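Local coordinates for protein yeast glycogen phosphorylase (PDB 1YGP) that is a glycogen phosphorylase of the carbohydrate phosphorylase family (GT-B clan) that holds pyridoxal-5'-phosphate, at residues A[352-357]-A[383-388]; A[376-381]-A[390-395]. All coordinates share one frame; numbering follows the deposited sequence.

Contact 1: residues A[352-357]-A[383-388]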
loop_
_atom_site.group_PDB
_atom_site.type_symbol
_atom_site.label_atom_id
_atom_site.label_comp_id
_atom_site.label_asym_id
_atom_site.label_seq_id
_atom_site.Cartn_x
_atom_site.Cartn_y
_atom_site.Cartn_z
ATOM N N ARG A 352 -12.128 -16.785 -32.518
ATOM C CA ARG A 352 -13.209 -17.727 -32.753
ATOM C C ARG A 352 -14.513 -16.953 -32.890
ATOM O O ARG A 352 -14.657 -15.860 -32.325
ATOM C CB ARG A 352 -13.352 -18.694 -31.601
ATOM C CG ARG A 352 -12.273 -19.744 -31.538
ATOM C CD ARG A 352 -12.681 -20.655 -30.399
ATOM N NE ARG A 352 -12.462 -22.058 -30.713
ATOM C CZ ARG A 352 -11.424 -22.723 -30.216
ATOM N NH1 ARG A 352 -10.544 -22.146 -29.420
ATOM N NH2 ARG A 352 -11.271 -24.007 -30.485
ATOM N N PRO A 353 -15.489 -17.453 -33.642
ATOM C CA PRO A 353 -16.772 -16.810 -33.838
ATOM C C PRO A 353 -17.558 -16.729 -32.540
ATOM O O PRO A 353 -17.544 -17.708 -31.795
ATOM C CB PRO A 353 -17.451 -17.665 -34.861
ATOM C CG PRO A 353 -16.320 -18.342 -35.565
ATOM C CD PRO A 353 -15.412 -18.675 -34.417
ATOM N N TRP A 354 -18.312 -15.661 -32.262
ATOM C CA TRP A 354 -19.166 -15.590 -31.085
ATOM C C TRP A 354 -20.049 -16.794 -30.888
ATOM O O TRP A 354 -20.279 -17.175 -29.745
ATOM C CB TRP A 354 -20.079 -14.373 -31.119
ATOM C CG TRP A 354 -19.288 -13.132 -30.758
ATOM C CD1 TRP A 354 -19.073 -12.159 -31.687
ATOM C CD2 TRP A 354 -18.657 -12.881 -29.561
ATOM N NE1 TRP A 354 -18.291 -11.294 -31.098
ATOM C CE2 TRP A 354 -18.017 -11.677 -29.845
ATOM C CE3 TRP A 354 -18.515 -13.465 -28.304
ATOM C CZ2 TRP A 354 -17.228 -11.039 -28.897
ATOM C CZ3 TRP A 354 -17.728 -12.828 -27.352
ATOM C CH2 TRP A 354 -17.088 -11.628 -27.644
ATOM N N THR A 355 -20.497 -17.470 -31.944
ATOM C CA THR A 355 -21.336 -18.647 -31.783
ATOM C C THR A 355 -20.654 -19.801 -31.075
ATOM O O THR A 355 -21.339 -20.720 -30.643
ATOM C CB THR A 355 -21.846 -19.091 -33.163
ATOM O OG1 THR A 355 -20.847 -18.826 -34.156
ATOM C CG2 THR A 355 -23.135 -18.336 -33.496
ATOM N N GLU A 356 -19.326 -19.769 -30.920
ATOM C CA GLU A 356 -18.626 -20.799 -30.180
ATOM C C GLU A 356 -18.346 -20.443 -28.727
ATOM O O GLU A 356 -17.833 -21.286 -27.974
ATOM C CB GLU A 356 -17.311 -21.115 -30.801
ATOM C CG GLU A 356 -17.448 -21.551 -32.227
ATOM C CD GLU A 356 -16.171 -22.186 -32.718
ATOM O OE1 GLU A 356 -15.104 -21.579 -32.596
ATOM O OE2 GLU A 356 -16.260 -23.299 -33.224
ATOM N N PHE A 357 -18.698 -19.226 -28.282
ATOM C CA PHE A 357 -18.516 -18.812 -26.899
ATOM C C PHE A 357 -19.036 -19.879 -25.942
ATOM O O PHE A 357 -18.176 -20.342 -25.184
ATOM C CB PHE A 357 -19.233 -17.472 -26.617
ATOM C CG PHE A 357 -18.688 -16.744 -25.397
ATOM C CD1 PHE A 357 -17.411 -16.163 -25.444
ATOM C CD2 PHE A 357 -19.451 -16.644 -24.235
ATOM C CE1 PHE A 357 -16.898 -15.482 -24.334
ATOM C CE2 PHE A 357 -18.923 -15.959 -23.134
ATOM C CZ PHE A 357 -17.655 -15.377 -23.177
ATOM N N ASP A 383 -25.092 -4.262 -27.525
ATOM C CA ASP A 383 -24.637 -2.905 -27.794
ATOM C C ASP A 383 -23.275 -2.702 -28.426
ATOM O O ASP A 383 -23.121 -1.847 -29.290
ATOM C CB ASP A 383 -24.666 -2.103 -26.525
ATOM C CG ASP A 383 -26.038 -2.015 -25.871
ATOM O OD1 ASP A 383 -27.046 -2.323 -26.506
ATOM O OD2 ASP A 383 -26.096 -1.629 -24.703
ATOM N N LEU A 384 -22.259 -3.452 -28.041
ATOM C CA LEU A 384 -20.927 -3.209 -28.563
ATOM C C LEU A 384 -20.663 -4.160 -29.712
ATOM O O LEU A 384 -20.282 -3.748 -30.796
ATOM C CB LEU A 384 -19.900 -3.425 -27.459
ATOM C CG LEU A 384 -20.145 -2.738 -26.132
ATOM C CD1 LEU A 384 -19.244 -3.342 -25.111
ATOM C CD2 LEU A 384 -19.857 -1.259 -26.224
ATOM N N GLU A 385 -20.875 -5.455 -29.489
ATOM C CA GLU A 385 -20.614 -6.460 -30.496
ATOM C C GLU A 385 -21.669 -6.590 -31.599
ATOM O O GLU A 385 -21.439 -7.310 -32.574
ATOM C CB GLU A 385 -20.424 -7.774 -29.765
ATOM C CG GLU A 385 -19.066 -8.383 -30.074
ATOM C CD GLU A 385 -17.830 -7.634 -29.589
ATOM O OE1 GLU A 385 -17.561 -7.587 -28.386
ATOM O OE2 GLU A 385 -17.118 -7.110 -30.439
ATOM N N LYS A 386 -22.823 -5.933 -31.459
ATOM C CA LYS A 386 -23.859 -5.868 -32.468
ATOM C C LYS A 386 -24.497 -7.190 -32.904
ATOM O O LYS A 386 -24.806 -7.399 -34.095
ATOM C CB LYS A 386 -23.291 -5.151 -33.695
ATOM C CG LYS A 386 -22.674 -3.797 -33.464
ATOM C CD LYS A 386 -23.725 -2.831 -32.967
ATOM C CE LYS A 386 -23.159 -1.430 -32.946
ATOM N NZ LYS A 386 -21.973 -1.409 -32.113
ATOM N N LEU A 387 -24.704 -8.143 -31.988
ATOM C CA LEU A 387 -25.365 -9.371 -32.391
ATOM C C LEU A 387 -26.865 -9.131 -32.332
ATOM O O LEU A 387 -27.354 -8.083 -31.896
ATOM C CB LEU A 387 -25.033 -10.543 -31.485
ATOM C CG LEU A 387 -23.605 -11.089 -31.393
ATOM C CD1 LEU A 387 -23.714 -12.568 -31.098
ATOM C CD2 LEU A 387 -22.841 -11.005 -32.697
ATOM N N ASP A 388 -27.639 -10.061 -32.870
ATOM C CA ASP A 388 -29.075 -9.964 -32.778
ATOM C C ASP A 388 -29.417 -10.222 -31.319
ATOM O O ASP A 388 -28.805 -11.086 -30.677
ATOM C CB ASP A 388 -29.712 -11.027 -33.673
ATOM C CG ASP A 388 -31.234 -11.116 -33.590
ATOM O OD1 ASP A 388 -31.893 -10.087 -33.778
ATOM O OD2 ASP A 388 -31.750 -12.210 -33.331
#
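W354 is laid against E385 and L387 through its side chain, and those three residues make up the whole contact. The methylene CG of E385 lies obliquely over the NE1-CE2-CZ2 part of the indole, 3.2 Å from W354 NE1, so the aliphatic part of the glutamate serves as a hydrocarbon partner; its OE1 is 3.5 Å from W354 CZ2. L387 adds its two methyls, CD1 reaching the stem at 4.1 Å from W354 CB and CD2 the corner of the ring at the same distance from W354 CD1; a branched leucine can touch both the stem and the ring of one tryptophan.

W354 sits in a 3-10 turn leading into helix 357-360, whereas E385 to L387 form the turn linking helix 372-384 to helix 389-399, within the GT-B phosphorylase domain built on the mixed sheet that includes strands 361-366 and 400-404. K386, with positive phi, leaves the helical path.

Charged groups work around this apolar centre. The E385 chain bends at chi2 (66°), and its carboxylate plane lies 29° from the indole plane, while OE1 pairs with K348 of helix 322-350. K386 NZ folds back over the carbonyl oxygens of D383, at 3.1 Å from O, and L384. R352 NE makes a weak salt bridge with E356 OE1 across the 3-10 turn.

Contact 2: residues A[376-381]-A[390-395]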
loop_
_atom_site.group_PDB
_atom_site.type_symbol
_atom_site.label_atom_id
_atom_site.label_comp_id
_atom_site.label_asym_id
_atom_site.label_seq_id
_atom_site.Cartn_x
_atom_site.Cartn_y
_atom_site.Cartn_z
ATOM N N GLU A 376 -25.032 -8.166 -18.252
ATOM C CA GLU A 376 -23.875 -7.518 -18.834
ATOM C C GLU A 376 -23.399 -8.249 -20.091
ATOM O O GLU A 376 -23.110 -7.548 -21.071
ATOM C CB GLU A 376 -22.783 -7.470 -17.779
ATOM C CG GLU A 376 -21.404 -6.994 -18.226
ATOM C CD GLU A 376 -21.281 -5.528 -18.626
ATOM O OE1 GLU A 376 -22.194 -4.740 -18.393
ATOM O OE2 GLU A 376 -20.234 -5.176 -19.168
ATOM N N LEU A 377 -23.319 -9.598 -20.147
ATOM C CA LEU A 377 -22.883 -10.266 -21.359
ATOM C C LEU A 377 -23.920 -9.937 -22.416
ATOM O O LEU A 377 -23.537 -9.523 -23.513
ATOM C CB LEU A 377 -22.786 -11.783 -21.187
ATOM C CG LEU A 377 -22.283 -12.621 -22.392
ATOM C CD1 LEU A 377 -21.020 -12.008 -22.974
ATOM C CD2 LEU A 377 -22.014 -14.044 -21.948
ATOM N N GLN A 378 -25.218 -9.967 -22.110
ATOM C CA GLN A 378 -26.223 -9.584 -23.095
ATOM C C GLN A 378 -25.999 -8.141 -23.560
ATOM O O GLN A 378 -25.968 -7.892 -24.773
ATOM C CB GLN A 378 -27.604 -9.741 -22.483
ATOM C CG GLN A 378 -28.758 -9.462 -23.415
ATOM C CD GLN A 378 -28.920 -10.404 -24.588
ATOM O OE1 GLN A 378 -28.148 -11.329 -24.829
ATOM N NE2 GLN A 378 -29.976 -10.193 -25.362
ATOM N N ARG A 379 -25.772 -7.203 -22.620
ATOM C CA ARG A 379 -25.478 -5.829 -22.960
ATOM C C ARG A 379 -24.274 -5.711 -23.895
ATOM O O ARG A 379 -24.392 -5.024 -24.916
ATOM C CB ARG A 379 -25.182 -4.996 -21.714
ATOM C CG ARG A 379 -24.991 -3.511 -22.067
ATOM C CD ARG A 379 -24.610 -2.576 -20.923
ATOM N NE ARG A 379 -23.271 -2.845 -20.439
ATOM C CZ ARG A 379 -22.207 -2.335 -21.045
ATOM N NH1 ARG A 379 -22.315 -1.533 -22.109
ATOM N NH2 ARG A 379 -21.005 -2.713 -20.637
ATOM N N VAL A 380 -23.127 -6.357 -23.671
ATOM C CA VAL A 380 -22.009 -6.092 -24.556
ATOM C C VAL A 380 -22.253 -6.763 -25.890
ATOM O O VAL A 380 -21.970 -6.125 -26.914
ATOM C CB VAL A 380 -20.652 -6.580 -23.980
ATOM C CG1 VAL A 380 -20.502 -5.996 -22.605
ATOM C CG2 VAL A 380 -20.567 -8.062 -23.847
ATOM N N LEU A 381 -22.827 -7.979 -25.950
ATOM C CA LEU A 381 -23.031 -8.634 -27.235
ATOM C C LEU A 381 -24.013 -7.851 -28.092
ATOM O O LEU A 381 -23.783 -7.695 -29.287
ATOM C CB LEU A 381 -23.555 -10.055 -27.069
ATOM C CG LEU A 381 -22.631 -11.118 -26.521
ATOM C CD1 LEU A 381 -23.379 -12.428 -26.594
ATOM C CD2 LEU A 381 -21.339 -11.240 -27.321
ATOM N N HIS A 390 -31.772 -11.892 -30.103
ATOM C CA HIS A 390 -32.038 -13.286 -29.844
ATOM C C HIS A 390 -30.837 -14.193 -30.015
ATOM O O HIS A 390 -30.746 -15.187 -29.296
ATOM C CB HIS A 390 -33.203 -13.692 -30.721
ATOM C CG HIS A 390 -34.479 -13.167 -30.072
ATOM N ND1 HIS A 390 -35.210 -12.093 -30.386
ATOM C CD2 HIS A 390 -35.048 -13.745 -28.960
ATOM C CE1 HIS A 390 -36.184 -11.991 -29.512
ATOM N NE2 HIS A 390 -36.074 -12.990 -28.665
ATOM N N GLU A 391 -29.849 -13.858 -30.843
ATOM C CA GLU A 391 -28.717 -14.754 -31.010
ATOM C C GLU A 391 -27.816 -14.646 -29.778
ATOM O O GLU A 391 -27.336 -15.642 -29.239
ATOM C CB GLU A 391 -28.001 -14.351 -32.253
ATOM C CG GLU A 391 -26.903 -15.291 -32.726
ATOM C CD GLU A 391 -25.961 -14.633 -33.744
ATOM O OE1 GLU A 391 -26.428 -13.894 -34.624
ATOM O OE2 GLU A 391 -24.749 -14.846 -33.645
ATOM N N ALA A 392 -27.644 -13.411 -29.292
ATOM C CA ALA A 392 -26.873 -13.080 -28.106
ATOM C C ALA A 392 -27.435 -13.786 -26.878
ATOM O O ALA A 392 -26.726 -14.509 -26.156
ATOM C CB ALA A 392 -26.929 -11.579 -27.882
ATOM N N TRP A 393 -28.750 -13.659 -26.692
ATOM C CA TRP A 393 -29.410 -14.296 -25.571
ATOM C C TRP A 393 -29.234 -15.817 -25.547
ATOM O O TRP A 393 -29.128 -16.435 -24.482
ATOM C CB TRP A 393 -30.906 -13.944 -25.578
ATOM C CG TRP A 393 -31.513 -14.436 -24.277
ATOM C CD1 TRP A 393 -32.462 -15.419 -24.276
ATOM C CD2 TRP A 393 -31.148 -14.030 -23.014
ATOM N NE1 TRP A 393 -32.696 -15.651 -23.011
ATOM C CE2 TRP A 393 -31.951 -14.858 -22.229
ATOM C CE3 TRP A 393 -30.281 -13.116 -22.415
ATOM C CZ2 TRP A 393 -31.906 -14.790 -20.842
ATOM C CZ3 TRP A 393 -30.231 -13.045 -21.023
ATOM C CH2 TRP A 393 -31.038 -13.877 -20.245
ATOM N N ASP A 394 -29.171 -16.454 -26.698
ATOM C CA ASP A 394 -28.916 -17.872 -26.732
ATOM C C ASP A 394 -27.526 -18.185 -26.204
ATOM O O ASP A 394 -27.351 -19.189 -25.507
ATOM C CB ASP A 394 -29.039 -18.369 -28.148
ATOM C CG ASP A 394 -30.282 -19.210 -28.299
ATOM O OD1 ASP A 394 -31.383 -18.642 -28.361
ATOM O OD2 ASP A 394 -30.121 -20.434 -28.341
ATOM N N ILE A 395 -26.541 -17.324 -26.492
ATOM C CA ILE A 395 -25.186 -17.523 -26.007
ATOM C C ILE A 395 -25.168 -17.358 -24.474
ATOM O O ILE A 395 -24.703 -18.254 -23.756
ATOM C CB ILE A 395 -24.254 -16.513 -26.742
ATOM C CG1 ILE A 395 -24.233 -16.850 -28.243
ATOM C CG2 ILE A 395 -22.840 -16.589 -26.193
ATOM C CD1 ILE A 395 -23.462 -15.910 -29.195
#
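Q378, L381 and A392 carry most of the packing between segments 376-381 and 390-395. Q378 reaches across with CG anti to its own backbone N (chi1 -176°) and a bend at chi2, which delivers the amide to the neighbouring helix. There OE1 lies 3.3 Å from A392 CB and 3.0 Å from W393 N, but the angle at that nitrogen is too poor for a hydrogen bond. The oxygen also stands in the plane of the W393 indole at its edge, 3.7 Å from CE3, and amide and ring planes are nearly perpendicular at 88°. The amide nitrogen NE2 gives a weak hydrogen bond to W389 O. A glutamine suits this buried place because CG and CD of its long chain pack by W393 CE3 while NE2 can make that weak bond to W389 O.

The segment axes approach to 9.2 Å at 145°, so this is an antiparallel pair of consecutive helices joined by a short turn, in the α/β domain of the GT-B fold, where strands 361-366 and 400-404 flank the pair along the chain. L381 and A392 have the nearest CA atoms, 5.9 Å apart, and their CB atoms meet at 3.8 Å; the small alanine is what permits so close an approach. L381 CD1 continues past A392 to touch the branch carbon CB of I395 at 4.2 Å. E376 and R379 form a side-on salt bridge away from the partner helix, next to Y333 and H427.

Overall arrangement
Contacts 1 and 2 have centres about 8 Å apart and lie on the same side of the chain's centre. Along the chain their segments alternate: 352-357, then 376-381, 383-388 and finally 390-395. Both draw on helix 372-384, whose body packs on helix 389-399 in contact 2 and whose exit turn receives the 3-10 turn in contact 1. They also touch directly: L387 N lies 2.9 Å from L381 O, a probable hydrogen bond, and W354 CE3 packs on L381 CD2. The two contacts thus join the entry to strand 361-366 with the helices that connect it to the adjacent parallel strand 400-404, a crossover between neighbouring strands of the nine-stranded sheet.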